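PDB 2BH4: cytochrome C-550, which carries a covalently attached heme c and probably shuttles electrons between redox partners. Local coordinates for residues Val43-Ile47 against Ala48-Gly52. The protein carries 1 engineered substitution. Sequence-based numbering, arbitrary orientation.
With HEC (heme c), chain B.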
ATOM      1  N   VAL A  43      -0.277  -2.470   6.958  1.00 14.80           N
ATOM      2  CA  VAL A  43       1.038  -2.633   7.579  1.00 14.86           C
ATOM      3  C   VAL A  43       1.119  -4.016   8.217  1.00 14.19           C
ATOM      4  O   VAL A  43       0.281  -4.380   9.073  1.00 16.96           O
ATOM      5  CB  VAL A  43       1.352  -1.534   8.590  1.00 15.25           C
ATOM      6  CG1 VAL A  43       2.752  -1.740   9.166  1.00 15.96           C
ATOM      7  CG2 VAL A  43       1.225  -0.163   7.945  1.00 14.58           C
ATOM      8  N   GLY A  44       2.067  -4.813   7.747  1.00 15.86           N
ATOM      9  CA  GLY A  44       2.241  -6.193   8.215  1.00 15.53           C
ATOM     10  C   GLY A  44       1.408  -7.197   7.435  1.00 16.44           C
ATOM     11  O   GLY A  44       1.460  -8.406   7.704  1.00 18.56           O
ATOM     12  N   ARG A  45       0.694  -6.729   6.420  1.00 15.48           N
ATOM     13  CA  ARG A  45      -0.132  -7.610   5.586  1.00 15.39           C
ATOM     14  C   ARG A  45       0.698  -8.274   4.494  1.00 15.18           C
ATOM     15  O   ARG A  45       1.515  -7.626   3.844  1.00 14.80           O
ATOM     16  CB  ARG A  45      -1.273  -6.807   4.938  1.00 14.22           C
ATOM     17  CG  ARG A  45      -2.328  -7.633   4.240  1.00 15.30           C
ATOM     18  CD  ARG A  45      -3.573  -6.788   3.961  1.00 15.05           C
ATOM     19  NE  ARG A  45      -3.422  -5.907   2.802  1.00 14.43           N
ATOM     20  CZ  ARG A  45      -4.208  -4.868   2.521  1.00 15.95           C
ATOM     21  NH1 ARG A  45      -5.125  -4.458   3.390  1.00 17.19           N
ATOM     22  NH2 ARG A  45      -4.002  -4.179   1.404  1.00 14.86           N
ATOM     23  N   LYS A  46       0.462  -9.567   4.269  1.00 15.79           N
ATOM     24  CA  LYS A  46       1.100 -10.255   3.135  1.00 15.19           C
ATOM     25  C   LYS A  46       0.916  -9.463   1.845  1.00 15.11           C
ATOM     26  O   LYS A  46      -0.173  -8.971   1.550  1.00 15.04           O
ATOM     27  CB  LYS A  46       0.534 -11.664   2.972  1.00 16.62           C
ATOM     28  CG  LYS A  46       1.124 -12.444   1.825  1.00 17.70           C
ATOM     29  CD  LYS A  46       0.442 -13.820   1.704  1.00 18.90           C
ATOM     30  CE  LYS A  46       0.691 -14.482   0.375  1.00 23.70           C
ATOM     31  NZ  LYS A  46       2.088 -14.660   0.051  1.00 21.84           N
ATOM     32  N   ILE A  47       1.996  -9.329   1.082  1.00 13.87           N
ATOM     33  CA  ILE A  47       1.941  -8.636  -0.204  1.00 14.67           C
ATOM     34  C   ILE A  47       0.835  -9.220  -1.077  1.00 14.63           C
ATOM     35  O   ILE A  47       0.733 -10.442  -1.232  1.00 15.50           O
ATOM     36  CB  ILE A  47       3.282  -8.781  -0.966  1.00 14.53           C
ATOM     37  CG1 ILE A  47       4.476  -8.314  -0.119  1.00 16.16           C
ATOM     38  CG2 ILE A  47       3.258  -8.040  -2.283  1.00 15.72           C
ATOM     39  CD1 ILE A  47       4.486  -6.868   0.247  1.00 16.51           C
ATOM     40  N   ALA A  48       0.024  -8.339  -1.670  1.00 14.31           N
ATOM     41  CA  ALA A  48      -0.982  -8.730  -2.670  1.00 14.19           C
ATOM     42  C   ALA A  48      -1.885  -9.866  -2.214  1.00 15.48           C
ATOM     43  O   ALA A  48      -2.030 -10.877  -2.926  1.00 16.88           O
ATOM     44  CB  ALA A  48      -0.292  -9.067  -3.991  1.00 16.85           C
ATOM     45  N   SER A  49      -2.521  -9.684  -1.056  1.00 14.53           N
ATOM     46  CA  SER A  49      -3.332 -10.757  -0.449  1.00 16.18           C
ATOM     47  C   SER A  49      -4.784 -10.404  -0.140  1.00 17.44           C
ATOM     48  O   SER A  49      -5.497 -11.218   0.480  1.00 21.13           O
ATOM     49  CB  SER A  49      -2.654 -11.280   0.820  1.00 16.39           C
ATOM     50  OG  SER A  49      -2.559 -10.288   1.828  1.00 16.36           O
ATOM     51  N   VAL A  50      -5.247  -9.240  -0.584  1.00 17.57           N
ATOM     52  CA  VAL A  50      -6.639  -8.872  -0.325  1.00 18.93           C
ATOM     53  C   VAL A  50      -7.582  -9.757  -1.150  1.00 19.76           C
ATOM     54  O   VAL A  50      -7.475  -9.831  -2.369  1.00 20.40           O
ATOM     55  CB  VAL A  50      -6.883  -7.384  -0.607  1.00 18.11           C
ATOM     56  CG1 VAL A  50      -8.358  -7.044  -0.459  1.00 17.91           C
ATOM     57  CG2 VAL A  50      -6.053  -6.544   0.361  1.00 17.82           C
ATOM     58  N   GLU A  51      -8.495 -10.429  -0.445  1.00 23.77           N
ATOM     59  CA  GLU A  51      -9.496 -11.300  -1.049  1.00 25.90           C
ATOM     60  C   GLU A  51     -10.278 -10.562  -2.118  1.00 24.63           C
ATOM     61  O   GLU A  51     -10.758  -9.453  -1.886  1.00 24.37           O
ATOM     62  CB  GLU A  51     -10.445 -11.787   0.056  1.00 26.63           C
ATOM     63  CG  GLU A  51     -11.569 -12.730  -0.329  1.00 29.50           C
ATOM     64  CD  GLU A  51     -12.519 -12.973   0.851  1.00 34.03           C
ATOM     65  OE1 GLU A  51     -13.301 -12.054   1.204  1.00 41.09           O
ATOM     66  OE2 GLU A  51     -12.487 -14.078   1.432  1.00 41.18           O
ATOM     67  N   GLY A  52     -10.359 -11.168  -3.296  1.00 24.79           N
ATOM     68  CA  GLY A  52     -11.148 -10.649  -4.380  1.00 24.95           C
ATOM     69  C   GLY A  52     -10.517  -9.596  -5.248  1.00 24.61           C
ATOM     70  O   GLY A  52     -11.039  -9.296  -6.321  1.00 29.06           O
TER
HETATM   71 FE   HEC B1123      -2.171   2.330  -4.554  1.00 13.40          FE
HETATM   72  CHA HEC B1123      -1.697  -1.033  -4.637  1.00 13.33           C
HETATM   73  CHB HEC B1123      -0.752   2.451  -1.448  1.00 13.25           C
HETATM   74  CHC HEC B1123      -2.285   5.756  -4.616  1.00 13.10           C
HETATM   75  CHD HEC B1123      -4.125   2.222  -7.346  1.00 15.35           C
HETATM   76  NA  HEC B1123      -1.379   0.970  -3.301  1.00 13.86           N
HETATM   77  C1A HEC B1123      -1.250  -0.386  -3.511  1.00 12.39           C
HETATM   78  C2A HEC B1123      -0.597  -1.015  -2.397  1.00 12.39           C
HETATM   79  C3A HEC B1123      -0.331  -0.038  -1.516  1.00 12.01           C
HETATM   80  C4A HEC B1123      -0.813   1.220  -2.065  1.00 12.02           C
HETATM   81  CMA HEC B1123       0.371  -0.206  -0.166  1.00 13.75           C
HETATM   82  CAA HEC B1123      -0.337  -2.520  -2.262  1.00 14.31           C
HETATM   83  CBA HEC B1123      -1.568  -3.123  -1.589  1.00 13.93           C
HETATM   84  CGA HEC B1123      -1.560  -4.623  -1.403  1.00 14.21           C
HETATM   85  O1A HEC B1123      -2.645  -5.165  -1.007  1.00 14.92           O
HETATM   86  O2A HEC B1123      -0.514  -5.291  -1.622  1.00 14.17           O
HETATM   87  NB  HEC B1123      -1.626   3.827  -3.272  1.00 12.34           N
HETATM   88  C1B HEC B1123      -1.131   3.648  -1.999  1.00 12.49           C
HETATM   89  C2B HEC B1123      -0.969   4.952  -1.392  1.00 12.70           C
HETATM   90  C3B HEC B1123      -1.340   5.859  -2.285  1.00 12.82           C
HETATM   91  C4B HEC B1123      -1.796   5.180  -3.482  1.00 12.23           C
HETATM   92  CMB HEC B1123      -0.462   5.180   0.040  1.00 14.21           C
HETATM   93  CAB HEC B1123      -1.300   7.393  -2.120  1.00 15.02           C
HETATM   94  CBB HEC B1123      -0.049   7.902  -1.910  1.00 14.11           C
HETATM   95  NC  HEC B1123      -3.030   3.715  -5.720  1.00 14.91           N
HETATM   96  C1C HEC B1123      -2.937   5.074  -5.631  1.00 12.10           C
HETATM   97  C2C HEC B1123      -3.690   5.692  -6.700  1.00 14.05           C
HETATM   98  C3C HEC B1123      -4.213   4.733  -7.475  1.00 15.28           C
HETATM   99  C4C HEC B1123      -3.818   3.477  -6.847  1.00 11.30           C
HETATM  100  CMC HEC B1123      -3.816   7.219  -6.873  1.00 16.06           C
HETATM  101  CAC HEC B1123      -5.102   4.854  -8.743  1.00 17.48           C
HETATM  102  CBC HEC B1123      -4.765   5.662  -9.786  1.00 16.10           C
HETATM  103  ND  HEC B1123      -2.795   0.872  -5.774  1.00 12.70           N
HETATM  104  C1D HEC B1123      -3.577   1.050  -6.906  1.00 12.38           C
HETATM  105  C2D HEC B1123      -3.678  -0.201  -7.625  1.00 14.09           C
HETATM  106  C3D HEC B1123      -2.931  -1.188  -6.806  1.00 11.79           C
HETATM  107  C4D HEC B1123      -2.383  -0.455  -5.657  1.00 13.56           C
HETATM  108  CMD HEC B1123      -4.411  -0.514  -8.932  1.00 15.82           C
HETATM  109  CAD HEC B1123      -2.714  -2.658  -7.214  1.00 13.34           C
HETATM  110  CBD HEC B1123      -1.311  -2.642  -7.850  1.00 15.06           C
HETATM  111  CGD HEC B1123      -1.013  -3.857  -8.723  1.00 16.16           C
HETATM  112  O1D HEC B1123      -1.811  -4.820  -8.697  1.00 20.43           O
HETATM  113  O2D HEC B1123       0.038  -3.875  -9.414  1.00 20.67           O
HETATM  114  O   HOH W   1      -2.077  -7.252   0.576  1.00 15.35           O
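The methyl CG2 of V50 sits over the centre of one face of the R45 guanidinium, 3.2 Å above its plane and 3.3 Å from CZ, while the heme carboxylate meets the same flat group at its edge. Apolar and polar partners thus share one arginine without competing: the face takes the methyl, and NH2 gives a hydrogen bond of 2.9 Å to heme O1A, with an N-H...O angle of 150°. A bend at chi3 (78°) in an otherwise extended chain turns the head of R45 back toward this propionate. Water 1 fills the angle between them, accepting from R45 NE and S49 N and donating to heme O1A and to K46 O. The second oxygen of the same propionate, O2A, accepts a hydrogen bond from the backbone N of A48 at 3.1 Å. This is a propionate-binding loop of a class I c-type cytochrome, running between strand 21-22 and helix 57-65, with Y55 and W71 also hydrogen-bonded to the heme. With R45 cut back to an alanine, O1A is likely to lose its guanidinium donor, water 1 one of its donors, and the V50 methyl the flat group it lies against. At the turn itself S49 reaches back: OG lies between its own N and carbonyl carbon and donates to K46 O at 2.7 Å, tilted 35° from the carbonyl plane. K46 O therefore accepts from both this hydroxyl and water 1. S49 OG also lies 3.6 Å from R45 CG, alongside the aliphatic part of the arginine, whose NH1 is hydrogen-bonded to the carbonyl of N38.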